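Local coordinates for protein tryptophan halogenase (Shewanella frigidimarina, PDB 2PYX) that probably acts as a flavin-dependent monooxygenase of the tryptophan halogenase family, binding FAD through a Rossmann-type nucleotide-binding fold, at residues W20-L25 against I226-A231; I11-G16 against E210-K215; H275-P280 against F314-V319; D308-L313 against L327-L332. All blocks are in the same frame, centred on the assembly; numbering follows the deposited sequence.

How the contacts relate
The four contacts form two touching pairs in two separate regions of the fold; the centres of one pair lie about 30 to 41 Å from those of the other. Contacts 1 and 2, with centres 11 Å apart, both reach the Rossmann-type sheet, where strands 9-13 and 224-227 are neighbours, contact 2 from a separate three-stranded sheet. Contacts 3 and 4, also 11 Å apart, use helix 306-317 and the larger mixed sheet, and F314 packs against P329 between them. Within each pair the segments alternate along the chain, and the first pair closes before the second opens. G15 and G16, predicted to bind FAD, lie in contact 2, and contact 1 comes close to A18; contacts 3 and 4 lie away from the annotated sites.

Contact 1: W20-L25 against I226-A231; sequences WITAGL and IDCTGA
I226, the first residue of 226-231, meets helix 16-31 through a single methyl: its CG2 lies 4.2 Å from CG2 of T22, the residue that carries the helix side of the contact. The backbones keep well apart here, with the CA atoms of T22 and I226 8.5 Å from each other. The hydroxyl of T22 is turned back into its own helix, where OG1 is hydrogen-bonded to the carbonyl O of A18, and this leaves the methyl to face the strand. Beside the pair, I350 touches both T22 and I226, and helix 363-377 closes in with A372 on T22 and L375 on I226. D227 points to the other side of the sheet. Its OD1 accepts from T229 N at 2.9 Å, nearly straight on to the C-O bond, which makes an Asx turn as the chain leaves the strand. This is the Rossmann-type core of the family: strand 9-13, the glycine-rich turn and helix 16-31, with parallel strand 224-227 next to strand 9-13. C228 then returns to the helix, its SG 4.5 Å from OG1 of T22, a loose van der Waals approach; the same side chain comes close to A18, a predicted FAD-binding residue. T229 secures the turn from its hydroxyl as well, OG1 giving its proton to the syn lone pair of D227 OD1 at 2.6 Å while also bonding to L234 N.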
loop_
_atom_site.group_PDB
_atom_site.type_symbol
_atom_site.label_atom_id
_atom_site.label_comp_id
_atom_site.label_asym_id
_atom_site.label_seq_id
_atom_site.Cartn_x
_atom_site.Cartn_y
_atom_site.Cartn_z
ATOM N N TRP A 20 -5.988 -13.893 -5.258
ATOM C CA TRP A 20 -5.409 -14.918 -4.387
ATOM C C TRP A 20 -5.278 -14.502 -2.929
ATOM O O TRP A 20 -5.440 -15.321 -2.031
ATOM C CB TRP A 20 -4.096 -15.451 -4.928
ATOM C CG TRP A 20 -4.304 -16.218 -6.190
ATOM C CD1 TRP A 20 -3.992 -15.814 -7.469
ATOM C CD2 TRP A 20 -4.920 -17.486 -6.308
ATOM N NE1 TRP A 20 -4.362 -16.783 -8.372
ATOM C CE2 TRP A 20 -4.933 -17.816 -7.686
ATOM C CE3 TRP A 20 -5.473 -18.391 -5.396
ATOM C CZ2 TRP A 20 -5.484 -19.006 -8.158
ATOM C CZ3 TRP A 20 -5.980 -19.571 -5.867
ATOM C CH2 TRP A 20 -5.990 -19.862 -7.249
ATOM N N ILE A 21 -5.037 -13.221 -2.667
ATOM C CA ILE A 21 -5.066 -12.809 -1.258
ATOM C C ILE A 21 -6.476 -12.995 -0.699
ATOM O O ILE A 21 -6.658 -13.438 0.442
ATOM C CB ILE A 21 -4.569 -11.368 -1.074
ATOM C CG1 ILE A 21 -3.040 -11.333 -1.237
ATOM C CG2 ILE A 21 -4.983 -10.791 0.300
ATOM C CD1 ILE A 21 -2.468 -9.922 -1.360
ATOM N N THR A 22 -7.478 -12.645 -1.507
ATOM C CA THR A 22 -8.861 -12.822 -1.081
ATOM C C THR A 22 -9.141 -14.298 -0.790
ATOM O O THR A 22 -9.720 -14.651 0.217
ATOM C CB THR A 22 -9.858 -12.263 -2.122
ATOM O OG1 THR A 22 -9.579 -10.866 -2.331
ATOM C CG2 THR A 22 -11.291 -12.435 -1.661
ATOM N N ALA A 23 -8.799 -15.171 -1.736
ATOM C CA ALA A 23 -9.044 -16.599 -1.557
ATOM C C ALA A 23 -8.402 -17.121 -0.282
ATOM O O ALA A 23 -9.017 -17.840 0.499
ATOM C CB ALA A 23 -8.514 -17.359 -2.758
ATOM N N GLY A 24 -7.149 -16.736 -0.058
ATOM C CA GLY A 24 -6.408 -17.226 1.095
ATOM C C GLY A 24 -6.957 -16.754 2.414
ATOM O O GLY A 24 -7.092 -17.516 3.382
ATOM N N LEU A 25 -7.276 -15.458 2.473
ATOM C CA LEU A 25 -7.819 -14.899 3.712
ATOM C C LEU A 25 -9.204 -15.503 4.044
ATOM O O LEU A 25 -9.490 -15.813 5.182
ATOM C CB LEU A 25 -7.855 -13.378 3.679
ATOM C CG LEU A 25 -6.484 -12.714 3.784
ATOM C CD1 LEU A 25 -6.677 -11.215 3.550
ATOM C CD2 LEU A 25 -5.817 -12.982 5.122
ATOM N N ILE A 226 -16.685 -11.956 -6.231
ATOM C CA ILE A 226 -15.649 -11.001 -5.919
ATOM C C ILE A 226 -15.071 -10.558 -7.234
ATOM O O ILE A 226 -14.557 -11.393 -8.003
ATOM C CB ILE A 226 -14.539 -11.605 -5.053
ATOM C CG1 ILE A 226 -15.069 -12.420 -3.889
ATOM C CG2 ILE A 226 -13.585 -10.501 -4.612
ATOM C CD1 ILE A 226 -16.001 -11.727 -3.007
ATOM N N ASP A 227 -15.130 -9.260 -7.518
ATOM C CA ASP A 227 -14.589 -8.742 -8.752
ATOM C C ASP A 227 -13.106 -8.408 -8.555
ATOM O O ASP A 227 -12.775 -7.394 -7.940
ATOM C CB ASP A 227 -15.358 -7.500 -9.200
ATOM C CG ASP A 227 -14.958 -7.024 -10.580
ATOM O OD1 ASP A 227 -13.926 -7.465 -11.083
ATOM O OD2 ASP A 227 -15.662 -6.162 -11.142
ATOM N N CYS A 228 -12.236 -9.263 -9.095
ATOM C CA CYS A 228 -10.809 -9.063 -9.148
ATOM C C CYS A 228 -10.313 -8.936 -10.609
ATOM O O CYS A 228 -9.186 -9.315 -10.946
ATOM C CB CYS A 228 -10.133 -10.214 -8.395
ATOM S SG CYS A 228 -10.529 -10.194 -6.634
ATOM N N THR A 229 -11.162 -8.377 -11.467
ATOM C CA THR A 229 -10.855 -8.294 -12.903
ATOM C C THR A 229 -9.955 -7.100 -13.296
ATOM O O THR A 229 -9.690 -6.884 -14.496
ATOM C CB THR A 229 -12.149 -8.229 -13.738
ATOM O OG1 THR A 229 -12.897 -7.030 -13.452
ATOM C CG2 THR A 229 -12.967 -9.455 -13.505
ATOM N N GLY A 230 -9.465 -6.339 -12.321
ATOM C CA GLY A 230 -8.616 -5.172 -12.597
ATOM C C GLY A 230 -9.402 -3.955 -13.010
ATOM O O GLY A 230 -10.599 -3.876 -12.760
ATOM N N ALA A 231 -8.710 -2.974 -13.623
ATOM C CA ALA A 231 -9.289 -1.666 -13.912
ATOM C C ALA A 231 -10.547 -1.705 -14.781
ATOM O O ALA A 231 -11.417 -0.814 -14.713
ATOM C CB ALA A 231 -8.251 -0.759 -14.555
#

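Contact 2: I11-G16 against E210-K215; sequences IIVGGG and EKLITK
L212 reaches from the three-stranded antiparallel sheet 198-221 to I11 and V13 on strand 9-13, the strand that leads into the glycine-rich turn of the Rossmann-type fold. G15 and G16 of that turn are predicted FAD-binding residues, and V198, another, lies close to L212. The link between the two sheets is apolar and made by methyl groups alone. CD1 of L212 serves both partners: it is 4.1 Å from CG2 of I11, where the two side chains slide past each other in opposite directions. I11 and V13 alternate with I12 along the strand and thus share a face, while I12 turns to the far side, onto C228. L212 also touches I48 of strand 44-49, and I11 packs on I220 of strand 219-221, which broadens the apolar seam.

Among the polar and backbone features, E210 and K211 together face I202, a classic beta bulge just before L212, and K211 NZ forms a salt bridge with E219 on the next strand. V13 sets its CG2 toward L212 by placing CG1 anti to the backbone N (chi1 -175°); the two side chains meet tip to tip, V13 CG2 3.7 Å from L212 CD1.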
loop_
_atom_site.group_PDB
_atom_site.type_symbol
_atom_site.label_atom_id
_atom_site.label_comp_id
_atom_site.label_asym_id
_atom_site.label_seq_id
_atom_site.Cartn_x
_atom_site.Cartn_y
_atom_site.Cartn_z
ATOM N N ILE A 11 -17.412 -17.053 -5.409
ATOM C CA ILE A 11 -16.760 -17.047 -6.684
ATOM C C ILE A 11 -15.919 -15.792 -6.840
ATOM O O ILE A 11 -16.462 -14.658 -6.784
ATOM C CB ILE A 11 -17.770 -17.140 -7.863
ATOM C CG1 ILE A 11 -18.772 -18.290 -7.660
ATOM C CG2 ILE A 11 -17.034 -17.238 -9.170
ATOM C CD1 ILE A 11 -18.140 -19.602 -7.560
ATOM N N ILE A 12 -14.616 -15.972 -7.016
ATOM C CA ILE A 12 -13.654 -14.894 -7.247
ATOM C C ILE A 12 -13.320 -14.846 -8.719
ATOM O O ILE A 12 -12.882 -15.844 -9.294
ATOM C CB ILE A 12 -12.374 -15.120 -6.421
ATOM C CG1 ILE A 12 -12.711 -15.246 -4.924
ATOM C CG2 ILE A 12 -11.372 -14.045 -6.736
ATOM C CD1 ILE A 12 -11.577 -15.822 -4.123
ATOM N N VAL A 13 -13.530 -13.689 -9.335
ATOM C CA VAL A 13 -13.353 -13.544 -10.761
ATOM C C VAL A 13 -12.088 -12.734 -10.966
ATOM O O VAL A 13 -12.071 -11.501 -10.728
ATOM C CB VAL A 13 -14.572 -12.879 -11.426
ATOM C CG1 VAL A 13 -14.395 -12.861 -12.936
ATOM C CG2 VAL A 13 -15.842 -13.652 -11.073
ATOM N N GLY A 14 -11.025 -13.427 -11.379
ATOM C CA GLY A 14 -9.724 -12.840 -11.490
ATOM C C GLY A 14 -8.743 -13.388 -10.475
ATOM O O GLY A 14 -9.104 -13.673 -9.336
ATOM N N GLY A 15 -7.501 -13.567 -10.916
ATOM C CA GLY A 15 -6.442 -13.999 -10.063
ATOM C C GLY A 15 -5.585 -12.828 -9.592
ATOM O O GLY A 15 -6.077 -11.812 -9.065
ATOM N N GLY A 16 -4.281 -12.943 -9.771
ATOM C CA GLY A 16 -3.348 -11.908 -9.326
ATOM C C GLY A 16 -3.337 -11.797 -7.810
ATOM O O GLY A 16 -3.872 -12.644 -7.099
ATOM N N GLU A 210 -26.260 -14.482 -10.214
ATOM C CA GLU A 210 -26.645 -15.848 -9.849
ATOM C C GLU A 210 -25.601 -16.857 -10.301
ATOM O O GLU A 210 -25.262 -17.803 -9.598
ATOM C CB GLU A 210 -27.973 -16.160 -10.534
ATOM C CG GLU A 210 -28.433 -17.561 -10.404
ATOM C CD GLU A 210 -29.746 -17.723 -11.102
ATOM O OE1 GLU A 210 -30.767 -17.405 -10.463
ATOM O OE2 GLU A 210 -29.733 -18.085 -12.303
ATOM N N LYS A 211 -25.084 -16.676 -11.493
ATOM C CA LYS A 211 -24.155 -17.622 -12.039
ATOM C C LYS A 211 -23.391 -17.027 -13.190
ATOM O O LYS A 211 -23.780 -15.995 -13.753
ATOM C CB LYS A 211 -24.864 -18.930 -12.448
ATOM C CG LYS A 211 -25.814 -18.779 -13.600
ATOM C CD LYS A 211 -26.604 -20.058 -13.806
ATOM C CE LYS A 211 -27.663 -19.909 -14.891
ATOM N NZ LYS A 211 -28.543 -21.137 -14.907
ATOM N N LEU A 212 -22.257 -17.648 -13.486
ATOM C CA LEU A 212 -21.433 -17.278 -14.610
ATOM C C LEU A 212 -21.440 -18.420 -15.593
ATOM O O LEU A 212 -21.363 -19.568 -15.195
ATOM C CB LEU A 212 -20.000 -16.998 -14.186
ATOM C CG LEU A 212 -19.862 -15.981 -13.069
ATOM C CD1 LEU A 212 -18.387 -15.839 -12.746
ATOM C CD2 LEU A 212 -20.444 -14.633 -13.477
ATOM N N ILE A 213 -21.571 -18.092 -16.876
ATOM C CA ILE A 213 -21.458 -19.101 -17.897
ATOM C C ILE A 213 -20.079 -18.924 -18.486
ATOM O O ILE A 213 -19.751 -17.860 -19.031
ATOM C CB ILE A 213 -22.573 -19.009 -18.955
ATOM C CG1 ILE A 213 -23.927 -18.820 -18.280
ATOM C CG2 ILE A 213 -22.549 -20.278 -19.737
ATOM C CD1 ILE A 213 -25.113 -19.004 -19.180
ATOM N N THR A 214 -19.238 -19.929 -18.268
ATOM C CA THR A 214 -17.868 -19.913 -18.736
ATOM C C THR A 214 -17.804 -20.384 -20.175
ATOM O O THR A 214 -18.768 -20.964 -20.693
ATOM C CB THR A 214 -16.882 -20.753 -17.868
ATOM O OG1 THR A 214 -17.170 -22.158 -17.962
ATOM C CG2 THR A 214 -16.946 -20.290 -16.395
ATOM N N LYS A 215 -16.678 -20.097 -20.818
ATOM C CA LYS A 215 -16.506 -20.464 -22.222
ATOM C C LYS A 215 -16.382 -21.989 -22.413
ATOM O O LYS A 215 -16.936 -22.538 -23.382
ATOM C CB LYS A 215 -15.295 -19.743 -22.799
ATOM C CG LYS A 215 -15.143 -19.930 -24.292
ATOM C CD LYS A 215 -14.234 -18.888 -24.891
ATOM C CE LYS A 215 -14.247 -19.004 -26.407
ATOM N NZ LYS A 215 -13.367 -17.987 -27.067
#

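Contact 3: H275-P280 against F314-V319; sequences HSTAQP and FNYLGV
Y316, on the last turn of helix 306-317, reaches across to T277 and Q279 of strand 274-279. From CB, with CG anti to the backbone N (chi1 172°), the ring is carried out from the helix toward the strand. CD1 comes first to Q279, whose NE2 lies 4.1 Å away; the amide and ring planes stand 85° apart. That amide is held by its own strand, NE2 donating to T277 O at 3.2 Å from above the carbonyl plane. Next along the ring, CE1 meets T277, whose OG1 lies at the ring edge 3.9 Å off. An alanine at Q279 is likely to leave T277 O without this donor and open a gap beside CD1 of Y316. At the tip, OH accepts from a water at 2.8 Å that is also hydrogen-bonded to T277 OG1 (2.7 Å), and is hydrogen-bonded to D286 of strand 282-288. A second water, 2.9 Å from H275 ND1 in the plane of the imidazole, reaches OH only weakly. The helix ends just beyond, in a Schellman motif at G318. Helix and sheet are therefore joined here by ring packing, a direct bond to D286 and bridging water, a partly hydrated seam in which the phenol O has both protein and solvent partners.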
loop_
_atom_site.group_PDB
_atom_site.type_symbol
_atom_site.label_atom_id
_atom_site.label_comp_id
_atom_site.label_asym_id
_atom_site.label_seq_id
_atom_site.Cartn_x
_atom_site.Cartn_y
_atom_site.Cartn_z
ATOM N N HIS A 275 12.070 4.750 -2.360
ATOM C CA HIS A 275 12.437 6.136 -2.600
ATOM C C HIS A 275 11.441 6.739 -3.577
ATOM O O HIS A 275 10.980 6.082 -4.523
ATOM C CB HIS A 275 13.846 6.239 -3.145
ATOM C CG HIS A 275 14.882 5.871 -2.138
ATOM N ND1 HIS A 275 16.217 6.165 -2.315
ATOM C CD2 HIS A 275 14.783 5.281 -0.920
ATOM C CE1 HIS A 275 16.898 5.736 -1.264
ATOM N NE2 HIS A 275 16.057 5.189 -0.406
ATOM N N SER A 276 11.101 7.992 -3.297
ATOM C CA SER A 276 10.201 8.775 -4.124
ATOM C C SER A 276 10.895 10.102 -4.316
ATOM O O SER A 276 11.020 10.875 -3.379
ATOM C CB SER A 276 8.885 8.988 -3.368
ATOM O OG SER A 276 8.106 9.988 -3.983
ATOM N N THR A 277 11.341 10.380 -5.545
ATOM C CA THR A 277 12.120 11.573 -5.826
ATOM C C THR A 277 11.287 12.450 -6.751
ATOM O O THR A 277 11.002 12.095 -7.900
ATOM C CB THR A 277 13.496 11.223 -6.485
ATOM O OG1 THR A 277 14.197 10.293 -5.655
ATOM C CG2 THR A 277 14.311 12.468 -6.655
ATOM N N ALA A 278 10.932 13.617 -6.259
ATOM C CA ALA A 278 10.100 14.556 -6.991
ATOM C C ALA A 278 10.824 15.073 -8.225
ATOM O O ALA A 278 12.040 15.279 -8.183
ATOM C CB ALA A 278 9.664 15.731 -6.123
ATOM N N GLN A 279 10.038 15.266 -9.283
ATOM C CA GLN A 279 10.494 15.731 -10.594
ATOM C C GLN A 279 9.650 16.944 -10.989
ATOM O O GLN A 279 8.713 17.314 -10.238
ATOM C CB GLN A 279 10.376 14.600 -11.616
ATOM C CG GLN A 279 11.055 13.308 -11.237
ATOM C CD GLN A 279 12.562 13.449 -11.124
ATOM O OE1 GLN A 279 13.198 14.124 -11.968
ATOM N NE2 GLN A 279 13.157 12.832 -10.082
ATOM N N PRO A 280 9.955 17.602 -12.132
ATOM C CA PRO A 280 9.164 18.778 -12.503
ATOM C C PRO A 280 7.658 18.551 -12.653
ATOM O O PRO A 280 6.905 19.503 -12.403
ATOM C CB PRO A 280 9.820 19.233 -13.814
ATOM C CG PRO A 280 11.253 18.792 -13.656
ATOM C CD PRO A 280 11.149 17.441 -13.003
ATOM N N PHE A 314 15.058 9.002 -17.888
ATOM C CA PHE A 314 16.413 8.569 -18.272
ATOM C C PHE A 314 17.474 9.391 -17.549
ATOM O O PHE A 314 18.534 8.852 -17.207
ATOM C CB PHE A 314 16.602 8.622 -19.800
ATOM C CG PHE A 314 15.868 7.561 -20.559
ATOM C CD1 PHE A 314 15.153 6.551 -19.920
ATOM C CD2 PHE A 314 15.887 7.548 -21.950
ATOM C CE1 PHE A 314 14.479 5.575 -20.638
ATOM C CE2 PHE A 314 15.227 6.563 -22.659
ATOM C CZ PHE A 314 14.536 5.572 -22.016
ATOM N N ASN A 315 17.228 10.673 -17.330
ATOM C CA ASN A 315 18.111 11.508 -16.528
ATOM C C ASN A 315 18.271 10.942 -15.129
ATOM O O ASN A 315 19.371 10.885 -14.578
ATOM C CB ASN A 315 17.655 12.956 -16.476
ATOM C CG ASN A 315 17.806 13.681 -17.802
ATOM O OD1 ASN A 315 18.509 13.217 -18.700
ATOM N ND2 ASN A 315 17.128 14.822 -17.932
ATOM N N TYR A 316 17.161 10.530 -14.514
ATOM C CA TYR A 316 17.223 9.954 -13.163
ATOM C C TYR A 316 18.075 8.692 -13.144
ATOM O O TYR A 316 18.794 8.434 -12.159
ATOM C CB TYR A 316 15.788 9.652 -12.664
ATOM C CG TYR A 316 15.719 8.890 -11.354
ATOM C CD1 TYR A 316 15.661 9.550 -10.132
ATOM C CD2 TYR A 316 15.713 7.505 -11.343
ATOM C CE1 TYR A 316 15.587 8.844 -8.948
ATOM C CE2 TYR A 316 15.645 6.784 -10.135
ATOM C CZ TYR A 316 15.615 7.479 -8.954
ATOM O OH TYR A 316 15.547 6.812 -7.735
ATOM N N LEU A 317 17.965 7.892 -14.206
ATOM C CA LEU A 317 18.732 6.641 -14.335
ATOM C C LEU A 317 20.194 6.902 -14.683
ATOM O O LEU A 317 21.013 6.005 -14.528
ATOM C CB LEU A 317 18.123 5.730 -15.397
ATOM C CG LEU A 317 16.692 5.195 -15.137
ATOM C CD1 LEU A 317 16.122 4.490 -16.370
ATOM C CD2 LEU A 317 16.636 4.296 -13.906
ATOM N N GLY A 318 20.507 8.101 -15.159
ATOM C CA GLY A 318 21.884 8.450 -15.511
ATOM C C GLY A 318 22.301 7.859 -16.845
ATOM O O GLY A 318 23.486 7.551 -17.042
ATOM N N VAL A 319 21.354 7.691 -17.765
ATOM C CA VAL A 319 21.636 7.086 -19.062
ATOM C C VAL A 319 21.303 8.043 -20.194
ATOM O O VAL A 319 20.360 8.812 -20.120
ATOM C CB VAL A 319 20.897 5.735 -19.270
ATOM C CG1 VAL A 319 21.261 4.768 -18.161
ATOM C CG2 VAL A 319 19.371 5.901 -19.335
HETATM O O HOH W 1 17.184 7.482 -4.756
HETATM O O HOH W 2 13.353 7.821 -6.225
#

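Contact 4: D308-L313 against L327-L332; sequences DAQKTL and LEPRQL
The backbones of helix 306-317 and of the loop entering strand 330-333 come nearest at Q310 and P329, whose CA atoms are 8.2 Å apart, so the space between them is bridged by side chains. P329 is the residue that both helix side chains touch. Q310 extends fully, with CG anti to the backbone N (chi1 -178°) and the chain straight beyond it, which brings the amide out to the pyrrolidine ring: NE2 lies 3.5 Å from CG of P329, and the two side chains cross at about a right angle. One turn further along the helix, L313 approaches another carbon of the same ring, its CD2 4.1 Å from CB of P329. Its CG is also anti to the backbone N (177°), which sends the side chain toward the proline, and chi2 near 55° settles where the two methyls go. L257 of strand 255-262 touches Q310, L313 and P329 alike, and F314 adds its ring to P329. Strand 330-333 pairs antiparallel with strand 255-262 through backbone bonds of R330 with A258 and L332 with A256, so the contact packs the helix onto one part of the large mixed sheet. L313 also reaches V295 of strand 292-299 in that sheet. Chemically, P329 offers only carbon to the helix: the buried L313 meets it by apolar packing, whereas Q310 brings only its amide nitrogen up to it, in van der Waals contact at the partly exposed margin.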
loop_
_atom_site.group_PDB
_atom_site.type_symbol
_atom_site.label_atom_id
_atom_site.label_comp_id
_atom_site.label_asym_id
_atom_site.label_seq_id
_atom_site.Cartn_x
_atom_site.Cartn_y
_atom_site.Cartn_z
ATOM N N ASP A 308 9.165 14.123 -23.284
ATOM C CA ASP A 308 9.870 14.828 -22.246
ATOM C C ASP A 308 9.882 14.019 -20.925
ATOM O O ASP A 308 10.871 13.988 -20.188
ATOM C CB ASP A 308 9.244 16.187 -22.033
ATOM C CG ASP A 308 9.430 17.122 -23.203
ATOM O OD1 ASP A 308 10.214 16.807 -24.126
ATOM O OD2 ASP A 308 8.773 18.188 -23.211
ATOM N N ALA A 309 8.783 13.359 -20.631
ATOM C CA ALA A 309 8.744 12.511 -19.428
ATOM C C ALA A 309 9.784 11.414 -19.497
ATOM O O ALA A 309 10.426 11.091 -18.497
ATOM C CB ALA A 309 7.366 11.910 -19.238
ATOM N N GLN A 310 9.942 10.804 -20.668
ATOM C CA GLN A 310 10.942 9.770 -20.827
ATOM C C GLN A 310 12.340 10.315 -20.584
ATOM O O GLN A 310 13.177 9.676 -19.921
ATOM C CB GLN A 310 10.837 9.111 -22.195
ATOM C CG GLN A 310 11.877 7.990 -22.323
ATOM C CD GLN A 310 11.813 7.271 -23.635
ATOM O OE1 GLN A 310 12.546 7.608 -24.572
ATOM N NE2 GLN A 310 10.945 6.282 -23.723
ATOM N N LYS A 311 12.602 11.510 -21.087
ATOM C CA LYS A 311 13.908 12.145 -20.861
ATOM C C LYS A 311 14.197 12.322 -19.373
ATOM O O LYS A 311 15.282 12.025 -18.892
ATOM C CB LYS A 311 14.036 13.474 -21.596
ATOM C CG LYS A 311 15.414 14.153 -21.471
ATOM C CD LYS A 311 16.545 13.307 -22.038
ATOM C CE LYS A 311 17.859 14.109 -22.066
ATOM N NZ LYS A 311 19.030 13.280 -22.515
ATOM N N THR A 312 13.203 12.792 -18.639
ATOM C CA THR A 312 13.299 12.905 -17.212
ATOM C C THR A 312 13.604 11.568 -16.552
ATOM O O THR A 312 14.452 11.506 -15.659
ATOM C CB THR A 312 11.967 13.531 -16.666
ATOM O OG1 THR A 312 11.791 14.816 -17.270
ATOM C CG2 THR A 312 12.008 13.700 -15.168
ATOM N N LEU A 313 12.926 10.502 -16.967
ATOM C CA LEU A 313 13.198 9.169 -16.380
ATOM C C LEU A 313 14.653 8.795 -16.647
ATOM O O LEU A 313 15.387 8.308 -15.761
ATOM C CB LEU A 313 12.293 8.084 -16.966
ATOM C CG LEU A 313 12.524 6.643 -16.494
ATOM C CD1 LEU A 313 12.461 6.525 -14.971
ATOM C CD2 LEU A 313 11.614 5.695 -17.179
ATOM N N LEU A 327 17.010 0.919 -23.861
ATOM C CA LEU A 327 16.045 0.764 -22.768
ATOM C C LEU A 327 14.611 0.706 -23.316
ATOM O O LEU A 327 14.308 1.372 -24.298
ATOM C CB LEU A 327 16.194 1.929 -21.788
ATOM C CG LEU A 327 17.514 2.053 -21.025
ATOM C CD1 LEU A 327 17.473 3.307 -20.165
ATOM C CD2 LEU A 327 17.745 0.797 -20.164
ATOM N N GLU A 328 13.742 -0.080 -22.678
ATOM C CA GLU A 328 12.356 -0.255 -23.110
ATOM C C GLU A 328 11.425 0.024 -21.929
ATOM O O GLU A 328 10.829 -0.893 -21.371
ATOM C CB GLU A 328 12.113 -1.677 -23.620
ATOM N N PRO A 329 11.318 1.299 -21.538
ATOM C CA PRO A 329 10.331 1.600 -20.496
ATOM C C PRO A 329 8.897 1.382 -21.012
ATOM O O PRO A 329 8.651 1.463 -22.230
ATOM C CB PRO A 329 10.627 3.056 -20.167
ATOM C CG PRO A 329 11.231 3.616 -21.421
ATOM C CD PRO A 329 12.029 2.501 -21.999
ATOM N N ARG A 330 7.962 1.068 -20.115
ATOM C CA ARG A 330 6.575 0.744 -20.469
ATOM C C ARG A 330 5.660 1.845 -19.979
ATOM O O ARG A 330 5.756 2.231 -18.796
ATOM C CB ARG A 330 6.126 -0.555 -19.806
ATOM N N GLN A 331 4.769 2.333 -20.850
ATOM C CA GLN A 331 3.868 3.463 -20.501
ATOM C C GLN A 331 2.473 2.981 -20.187
ATOM O O GLN A 331 1.901 2.177 -20.929
ATOM C CB GLN A 331 3.774 4.531 -21.603
ATOM C CG GLN A 331 3.204 5.878 -21.096
ATOM C CD GLN A 331 3.168 6.937 -22.161
ATOM O OE1 GLN A 331 4.214 7.360 -22.646
ATOM N NE2 GLN A 331 1.946 7.390 -22.539
ATOM N N LEU A 332 1.921 3.490 -19.078
ATOM C CA LEU A 332 0.533 3.206 -18.673
ATOM C C LEU A 332 -0.182 4.511 -18.500
ATOM O O LEU A 332 0.415 5.483 -18.040
ATOM C CB LEU A 332 0.449 2.427 -17.354
#